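Local coordinates for BDI_3064 protein (Parabacteroides distasonis ATCC 8503, PDB 5Z06), which hydrolyses linear beta-1,2-glucan and beta-1,2-glucooligosaccharides of four or more units from the non-reducing end, releasing the disaccharide sophorose, at residues C73-N78 with S660-G665; S591-N596 with L654-V659. All blocks are in the same frame, centred on the assembly; numbering follows the deposited sequence.

Contact 1: C73-N78 with S660-G665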
ATOM      1  N   CYS A  73      -8.915 -11.938   3.182  1.00 30.85           N
ATOM      2  CA  CYS A  73      -8.003 -11.193   2.284  1.00 34.84           C
ATOM      3  C   CYS A  73      -6.754 -10.873   3.076  1.00 31.59           C
ATOM      4  O   CYS A  73      -6.820 -10.036   3.958  1.00 29.67           O
ATOM      5  CB  CYS A  73      -8.685  -9.884   1.805  1.00 37.84           C
ATOM      6  SG  CYS A  73      -7.573  -8.671   1.031  1.00 39.85           S
ATOM      7  N   PRO A  74      -5.639 -11.586   2.837  1.00 34.70           N
ATOM      8  CA  PRO A  74      -4.433 -11.259   3.611  1.00 35.57           C
ATOM      9  C   PRO A  74      -3.930  -9.874   3.292  1.00 35.79           C
ATOM     10  O   PRO A  74      -4.013  -9.419   2.151  1.00 34.69           O
ATOM     11  CB  PRO A  74      -3.415 -12.312   3.169  1.00 36.96           C
ATOM     12  CG  PRO A  74      -3.934 -12.789   1.859  1.00 38.77           C
ATOM     13  CD  PRO A  74      -5.426 -12.789   2.033  1.00 35.55           C
ATOM     14  N   VAL A  75      -3.470  -9.182   4.316  1.00 32.74           N
ATOM     15  CA  VAL A  75      -2.986  -7.837   4.133  1.00 30.60           C
ATOM     16  C   VAL A  75      -1.662  -7.779   4.860  1.00 30.45           C
ATOM     17  O   VAL A  75      -1.570  -8.179   6.037  1.00 27.80           O
ATOM     18  CB  VAL A  75      -3.967  -6.811   4.703  1.00 31.13           C
ATOM     19  CG1 VAL A  75      -3.434  -5.404   4.500  1.00 31.99           C
ATOM     20  CG2 VAL A  75      -5.337  -6.952   4.054  1.00 32.33           C
ATOM     21  N   ARG A  76      -0.648  -7.275   4.158  1.00 28.10           N
ATOM     22  CA  ARG A  76       0.690  -7.120   4.705  1.00 27.67           C
ATOM     23  C   ARG A  76       0.611  -6.513   6.102  1.00 26.74           C
ATOM     24  O   ARG A  76      -0.088  -5.509   6.324  1.00 25.60           O
ATOM     25  CB  ARG A  76       1.520  -6.233   3.781  1.00 28.37           C
ATOM     26  CG  ARG A  76       2.912  -5.885   4.284  1.00 29.31           C
ATOM     27  CD  ARG A  76       3.587  -4.935   3.318  1.00 29.53           C
ATOM     28  NE  ARG A  76       3.843  -5.608   2.061  1.00 30.84           N
ATOM     29  CZ  ARG A  76       5.000  -6.147   1.675  1.00 30.48           C
ATOM     30  NH1 ARG A  76       6.113  -6.072   2.414  1.00 31.27           N
ATOM     31  NH2 ARG A  76       5.048  -6.753   0.505  1.00 29.40           N
ATOM     32  N   GLY A  77       1.302  -7.145   7.046  1.00 27.02           N
ATOM     33  CA  GLY A  77       1.345  -6.641   8.418  1.00 29.95           C
ATOM     34  C   GLY A  77       0.073  -6.785   9.243  1.00 30.60           C
ATOM     35  O   GLY A  77       0.048  -6.326  10.391  1.00 29.45           O
ATOM     36  N   ASN A  78      -0.974  -7.414   8.681  1.00 32.81           N
ATOM     37  CA  ASN A  78      -2.194  -7.752   9.428  1.00 33.63           C
ATOM     38  C   ASN A  78      -1.935  -9.139  10.000  1.00 34.51           C
ATOM     39  O   ASN A  78      -2.201 -10.173   9.365  1.00 35.96           O
ATOM     40  CB  ASN A  78      -3.466  -7.744   8.559  1.00 34.48           C
ATOM     41  CG  ASN A  78      -3.915  -6.349   8.161  1.00 32.92           C
ATOM     42  OD1 ASN A  78      -5.110  -6.064   8.160  1.00 33.53           O
ATOM     43  ND2 ASN A  78      -2.974  -5.495   7.773  1.00 31.88           N
ATOM     44  N   SER A 660      -6.171  -3.014  -4.362  1.00 26.28           N
ATOM     45  CA  SER A 660      -5.439  -3.235  -3.154  1.00 26.43           C
ATOM     46  C   SER A 660      -6.203  -2.698  -1.966  1.00 27.97           C
ATOM     47  O   SER A 660      -6.791  -1.615  -2.043  1.00 26.11           O
ATOM     48  CB  SER A 660      -4.100  -2.528  -3.237  1.00 25.59           C
ATOM     49  OG  SER A 660      -3.413  -2.711  -2.053  1.00 25.94           O
ATOM     50  N   PRO A 661      -6.193  -3.449  -0.842  1.00 29.35           N
ATOM     51  CA  PRO A 661      -6.805  -2.922   0.388  1.00 28.72           C
ATOM     52  C   PRO A 661      -5.908  -1.977   1.172  1.00 28.38           C
ATOM     53  O   PRO A 661      -6.288  -1.567   2.248  1.00 31.59           O
ATOM     54  CB  PRO A 661      -7.075  -4.186   1.203  1.00 30.25           C
ATOM     55  CG  PRO A 661      -6.020  -5.157   0.751  1.00 31.27           C
ATOM     56  CD  PRO A 661      -5.604  -4.783  -0.643  1.00 29.67           C
ATOM     57  N   LEU A 662      -4.739  -1.604   0.644  1.00 27.81           N
ATOM     58  CA  LEU A 662      -3.765  -0.853   1.419  1.00 27.14           C
ATOM     59  C   LEU A 662      -3.181   0.318   0.657  1.00 26.43           C
ATOM     60  O   LEU A 662      -3.286   0.422  -0.576  1.00 24.99           O
ATOM     61  CB  LEU A 662      -2.630  -1.783   1.934  1.00 26.28           C
ATOM     62  CG  LEU A 662      -1.874  -2.711   0.983  1.00 26.97           C
ATOM     63  CD1 LEU A 662      -0.929  -1.960   0.062  1.00 27.74           C
ATOM     64  CD2 LEU A 662      -1.049  -3.688   1.791  1.00 26.90           C
ATOM     65  N   PHE A 663      -2.555   1.184   1.435  1.00 24.95           N
ATOM     66  CA  PHE A 663      -1.623   2.150   0.946  1.00 24.22           C
ATOM     67  C   PHE A 663      -0.264   1.726   1.437  1.00 24.58           C
ATOM     68  O   PHE A 663      -0.093   1.326   2.603  1.00 24.54           O
ATOM     69  CB  PHE A 663      -1.971   3.514   1.499  1.00 24.25           C
ATOM     70  CG  PHE A 663      -3.340   3.942   1.141  1.00 24.50           C
ATOM     71  CD1 PHE A 663      -3.585   4.523  -0.085  1.00 25.11           C
ATOM     72  CD2 PHE A 663      -4.396   3.705   2.009  1.00 24.23           C
ATOM     73  CE1 PHE A 663      -4.867   4.885  -0.438  1.00 27.15           C
ATOM     74  CE2 PHE A 663      -5.674   4.081   1.669  1.00 26.91           C
ATOM     75  CZ  PHE A 663      -5.916   4.667   0.443  1.00 26.09           C
ATOM     76  N   MET A 664       0.716   1.878   0.573  1.00 25.61           N
ATOM     77  CA  MET A 664       2.037   1.322   0.822  1.00 27.53           C
ATOM     78  C   MET A 664       2.995   2.478   1.036  1.00 26.95           C
ATOM     79  O   MET A 664       3.020   3.401   0.248  1.00 24.97           O
ATOM     80  CB  MET A 664       2.442   0.499  -0.385  1.00 29.94           C
ATOM     81  CG  MET A 664       3.588  -0.434  -0.142  1.00 33.12           C
ATOM     82  SD  MET A 664       3.130  -1.858   0.846  1.00 32.45           S
ATOM     83  CE  MET A 664       4.796  -2.484   1.058  1.00 32.68           C
ATOM     84  N   GLY A 665       3.770   2.412   2.118  1.00 26.68           N
ATOM     85  CA  GLY A 665       4.777   3.433   2.445  1.00 25.72           C
ATOM     86  C   GLY A 665       5.757   3.673   1.321  1.00 25.87           C
ATOM     87  O   GLY A 665       6.140   4.823   1.055  1.00 26.53           O
TER
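Val75 and Pro661 mark the nearest backbone approach, 7.3 Å between their CA atoms, and here the two segments run almost side by side, their end-to-end directions 12° apart. At that spacing the meeting is left to side chains. The CG of Pro661 is shared by two neighbours that reach it from the same side: Val75 CG2 lies 3.8 Å from it and Cys73 SG 3.9 Å, the ring offering a compact apolar corner that a valine methyl and a small thiol can both touch. The other branch of Val75, CG1, turns to Leu662, 4.0 Å from its CD2; beta-branching lets one short residue serve both partners. That same CD2 also lies against the CB of Arg76.

Arg76 then crosses Met664 at about a right angle. The arginine is extended until chi3 (-67°) bends it, which turns one face of the guanidinium toward the end of Met664; the CE methyl sits over that face, off toward the rim, 3.4 Å from Arg76 NE. A flexible, unbranched methionine suits this flat cation, whose N-H groups stay available at its edges: NH2 forms a salt bridge with Asp592 and NH1 with Glu312. A leucine at Arg76 would probably leave both carboxylates without this cationic mate and the Met664 methyl without its flat platform.

Arg76 is itself the second residue of a type II beta turn from Val75 to Asn78, closed by Asn78 N to Val75 O at 2.8 Å; Gly77 is third, where positive phi suits a glycine. On the other segment, Ser660 OG accepts from Leu662 N at 3.2 Å, an ST turn just before strand 663-664. The contact is consistent with an interface between the N-terminal beta-rich part, which gives the loop after strand 65-71, and the helix-rich glycoamylase-like part.

Contact 2: S591-N596 with L654-V659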
ATOM      1  N   SER A 591       4.219  -4.347  -6.407  1.00 29.06           N
ATOM      2  CA  SER A 591       3.245  -4.102  -5.373  1.00 28.84           C
ATOM      3  C   SER A 591       2.792  -5.410  -4.805  1.00 30.03           C
ATOM      4  O   SER A 591       2.998  -6.485  -5.407  1.00 29.61           O
ATOM      5  CB  SER A 591       2.033  -3.343  -5.952  1.00 29.10           C
ATOM      6  OG  SER A 591       1.153  -4.200  -6.650  1.00 29.24           O
ATOM      7  N   ASP A 592       2.106  -5.331  -3.674  1.00 30.41           N
ATOM      8  CA  ASP A 592       1.281  -6.466  -3.267  1.00 31.58           C
ATOM      9  C   ASP A 592       0.126  -6.654  -4.252  1.00 30.32           C
ATOM     10  O   ASP A 592      -0.419  -5.703  -4.772  1.00 27.69           O
ATOM     11  CB  ASP A 592       0.780  -6.314  -1.830  1.00 31.49           C
ATOM     12  CG  ASP A 592       1.880  -6.562  -0.809  1.00 33.08           C
ATOM     13  OD1 ASP A 592       2.991  -6.998  -1.208  1.00 31.87           O
ATOM     14  OD2 ASP A 592       1.635  -6.322   0.391  1.00 33.66           O
ATOM     15  N   PHE A 593      -0.185  -7.909  -4.544  1.00 30.33           N
ATOM     16  CA  PHE A 593      -1.364  -8.255  -5.309  1.00 31.72           C
ATOM     17  C   PHE A 593      -2.257  -9.056  -4.356  1.00 32.06           C
ATOM     18  O   PHE A 593      -2.212  -8.835  -3.157  1.00 34.98           O
ATOM     19  CB  PHE A 593      -0.936  -8.981  -6.601  1.00 31.54           C
ATOM     20  CG  PHE A 593      -2.058  -9.302  -7.570  1.00 29.28           C
ATOM     21  CD1 PHE A 593      -3.145  -8.429  -7.759  1.00 30.07           C
ATOM     22  CD2 PHE A 593      -2.030 -10.513  -8.288  1.00 29.25           C
ATOM     23  CE1 PHE A 593      -4.158  -8.750  -8.645  1.00 28.57           C
ATOM     24  CE2 PHE A 593      -3.052 -10.848  -9.155  1.00 28.98           C
ATOM     25  CZ  PHE A 593      -4.110  -9.956  -9.341  1.00 29.90           C
ATOM     26  N   ALA A 594      -3.036  -9.992  -4.871  1.00 33.57           N
ATOM     27  CA  ALA A 594      -4.147 -10.586  -4.154  1.00 36.36           C
ATOM     28  C   ALA A 594      -3.681 -11.460  -2.994  1.00 34.42           C
ATOM     29  O   ALA A 594      -4.257 -11.433  -1.932  1.00 35.76           O
ATOM     30  CB  ALA A 594      -4.963 -11.420  -5.125  1.00 35.98           C
ATOM     31  N   TRP A 595      -2.641 -12.239  -3.252  1.00 34.35           N
ATOM     32  CA  TRP A 595      -2.100 -13.214  -2.311  1.00 35.72           C
ATOM     33  C   TRP A 595      -0.614 -13.090  -2.013  1.00 35.78           C
ATOM     34  O   TRP A 595      -0.138 -13.731  -1.092  1.00 39.25           O
ATOM     35  CB  TRP A 595      -2.340 -14.608  -2.880  1.00 34.33           C
ATOM     36  CG  TRP A 595      -3.785 -14.819  -3.173  1.00 33.88           C
ATOM     37  CD1 TRP A 595      -4.383 -14.811  -4.393  1.00 32.48           C
ATOM     38  CD2 TRP A 595      -4.812 -15.036  -2.215  1.00 31.44           C
ATOM     39  NE1 TRP A 595      -5.733 -15.032  -4.254  1.00 32.27           N
ATOM     40  CE2 TRP A 595      -6.023 -15.167  -2.926  1.00 31.60           C
ATOM     41  CE3 TRP A 595      -4.827 -15.144  -0.815  1.00 33.17           C
ATOM     42  CZ2 TRP A 595      -7.248 -15.383  -2.292  1.00 32.99           C
ATOM     43  CZ3 TRP A 595      -6.048 -15.352  -0.176  1.00 33.56           C
ATOM     44  CH2 TRP A 595      -7.240 -15.486  -0.921  1.00 33.27           C
ATOM     45  N   ASN A 596       0.119 -12.309  -2.795  1.00 35.93           N
ATOM     46  CA  ASN A 596       1.571 -12.252  -2.660  1.00 36.77           C
ATOM     47  C   ASN A 596       2.104 -10.960  -3.227  1.00 34.16           C
ATOM     48  O   ASN A 596       1.403 -10.228  -3.941  1.00 32.64           O
ATOM     49  CB  ASN A 596       2.225 -13.408  -3.416  1.00 38.70           C
ATOM     50  CG  ASN A 596       1.714 -13.521  -4.844  1.00 43.39           C
ATOM     51  OD1 ASN A 596       2.074 -12.727  -5.727  1.00 43.42           O
ATOM     52  ND2 ASN A 596       0.848 -14.504  -5.076  1.00 44.64           N
ATOM     53  N   LEU A 654      -8.060  -4.458 -13.134  1.00 25.88           N
ATOM     54  CA  LEU A 654      -9.401  -4.458 -13.725  1.00 26.43           C
ATOM     55  C   LEU A 654      -9.730  -5.813 -14.345  1.00 25.23           C
ATOM     56  O   LEU A 654     -10.896  -6.174 -14.432  1.00 25.40           O
ATOM     57  CB  LEU A 654      -9.574  -3.349 -14.752  1.00 27.25           C
ATOM     58  CG  LEU A 654      -9.501  -1.945 -14.143  1.00 29.31           C
ATOM     59  CD1 LEU A 654      -9.523  -0.914 -15.257  1.00 27.91           C
ATOM     60  CD2 LEU A 654     -10.638  -1.717 -13.156  1.00 30.17           C
ATOM     61  N   THR A 655      -8.718  -6.580 -14.712  1.00 25.17           N
ATOM     62  CA  THR A 655      -8.957  -7.847 -15.395  1.00 26.80           C
ATOM     63  C   THR A 655      -9.617  -8.839 -14.474  1.00 27.64           C
ATOM     64  O   THR A 655     -10.552  -9.510 -14.880  1.00 27.70           O
ATOM     65  CB  THR A 655      -7.661  -8.386 -16.016  1.00 26.92           C
ATOM     66  OG1 THR A 655      -7.162  -7.398 -16.916  1.00 28.11           O
ATOM     67  CG2 THR A 655      -7.894  -9.700 -16.790  1.00 27.63           C
ATOM     68  N   VAL A 656      -9.153  -8.897 -13.226  1.00 28.48           N
ATOM     69  CA  VAL A 656      -9.740  -9.771 -12.226  1.00 29.07           C
ATOM     70  C   VAL A 656     -10.637  -9.039 -11.229  1.00 28.43           C
ATOM     71  O   VAL A 656     -11.143  -9.653 -10.277  1.00 28.76           O
ATOM     72  CB  VAL A 656      -8.645 -10.570 -11.472  1.00 31.33           C
ATOM     73  CG1 VAL A 656      -7.730 -11.266 -12.455  1.00 31.71           C
ATOM     74  CG2 VAL A 656      -7.836  -9.695 -10.538  1.00 31.53           C
ATOM     75  N   ASN A 657     -10.820  -7.735 -11.432  1.00 27.40           N
ATOM     76  CA  ASN A 657     -11.694  -6.899 -10.598  1.00 25.64           C
ATOM     77  C   ASN A 657     -11.244  -6.868  -9.125  1.00 25.69           C
ATOM     78  O   ASN A 657     -11.970  -7.240  -8.199  1.00 23.89           O
ATOM     79  CB  ASN A 657     -13.164  -7.302 -10.705  1.00 25.65           C
ATOM     80  CG  ASN A 657     -14.068  -6.206 -10.205  1.00 24.91           C
ATOM     81  OD1 ASN A 657     -13.797  -5.061 -10.460  1.00 24.87           O
ATOM     82  ND2 ASN A 657     -15.087  -6.544  -9.439  1.00 25.27           N
ATOM     83  N   TRP A 658     -10.015  -6.394  -8.962  1.00 26.80           N
ATOM     84  CA  TRP A 658      -9.326  -6.319  -7.693  1.00 26.12           C
ATOM     85  C   TRP A 658      -8.718  -4.918  -7.523  1.00 25.55           C
ATOM     86  O   TRP A 658      -8.233  -4.313  -8.466  1.00 26.91           O
ATOM     87  CB  TRP A 658      -8.229  -7.378  -7.666  1.00 25.29           C
ATOM     88  CG  TRP A 658      -7.409  -7.361  -6.436  1.00 26.52           C
ATOM     89  CD1 TRP A 658      -7.650  -8.022  -5.273  1.00 27.18           C
ATOM     90  CD2 TRP A 658      -6.212  -6.621  -6.237  1.00 27.25           C
ATOM     91  NE1 TRP A 658      -6.663  -7.752  -4.358  1.00 27.33           N
ATOM     92  CE2 TRP A 658      -5.763  -6.898  -4.929  1.00 28.51           C
ATOM     93  CE3 TRP A 658      -5.467  -5.760  -7.043  1.00 27.68           C
ATOM     94  CZ2 TRP A 658      -4.610  -6.345  -4.410  1.00 27.90           C
ATOM     95  CZ3 TRP A 658      -4.331  -5.211  -6.532  1.00 27.72           C
ATOM     96  CH2 TRP A 658      -3.907  -5.506  -5.223  1.00 28.82           C
ATOM     97  N   VAL A 659      -8.756  -4.420  -6.307  1.00 25.44           N
ATOM     98  CA  VAL A 659      -7.969  -3.265  -5.916  1.00 26.73           C
ATOM     99  C   VAL A 659      -7.349  -3.553  -4.563  1.00 26.08           C
ATOM    100  O   VAL A 659      -7.903  -4.258  -3.734  1.00 26.44           O
ATOM    101  CB  VAL A 659      -8.803  -1.962  -5.926  1.00 26.63           C
ATOM    102  CG1 VAL A 659      -9.921  -2.015  -4.900  1.00 27.43           C
ATOM    103  CG2 VAL A 659      -7.911  -0.738  -5.686  1.00 27.87           C
TER
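The edge of the Phe593 ring meets the face of Trp658 in a T-shaped stack, with planes at 80° and the Phe593 centroid 4.9 Å from that of the indole six-membered ring. With chi1 at -175° the phenyl ring swings clear of its own backbone N and reaches the indole, CD1 coming within 3.6 Å of Trp658 CE3. Farther round the rim, CZ touches Val656 CG2 at 3.9 Å, so this small branched residue fills in beside the phenyl edge.

Trp658 is likewise extended (chi1 177°), its long, flat indole reaching over to 591-596 and spanning several residues. The backbone of Phe593 and Ala594 passes along it: Phe593 C is 3.6 Å from CZ2, and Ala594 CA is 3.8 Å from NE1. The small Ala594 allows this close approach, while its CB sits over the centre of the Phe593 ring. The indole N-H is satisfied by Tyr22 OH, which also bonds to Ala594 O.

The hairpin loop joining strands 590-592 and 597-599 thus packs against strand 658-659, the outer strand beside 652-653, where Asn657 and Trp658 form a G1 bulge opposite Asn653; Phe593 also touches strands 610-611, 597-599 and 652-653.

Overall arrangement
Both contacts are partly buried: the centre of contact 1 lies about 6 Å from the centre of the chain and that of contact 2 about 12 Å, and each has two buried touching residues (Leu662 and Met664; Ala594 and Trp658), the rest partly exposed. Segments 654-659 and 660-665 are consecutive, carrying strands 658-659 and 663-664 respectively, and contact 2 nests within the loop contact 1 closes. Contact 1 joins sequence-distant residues through aliphatic and sulfur-containing groups and one cation; contact 2 joins parts of the glycoamylase-like region through aromatic stacking. The Arg76-Asp592 salt bridge joins them (NH2 to OD1, 2.7 Å), and Pro74 packs on Trp595, so 73-78 lies against both 660-665 and 591-596.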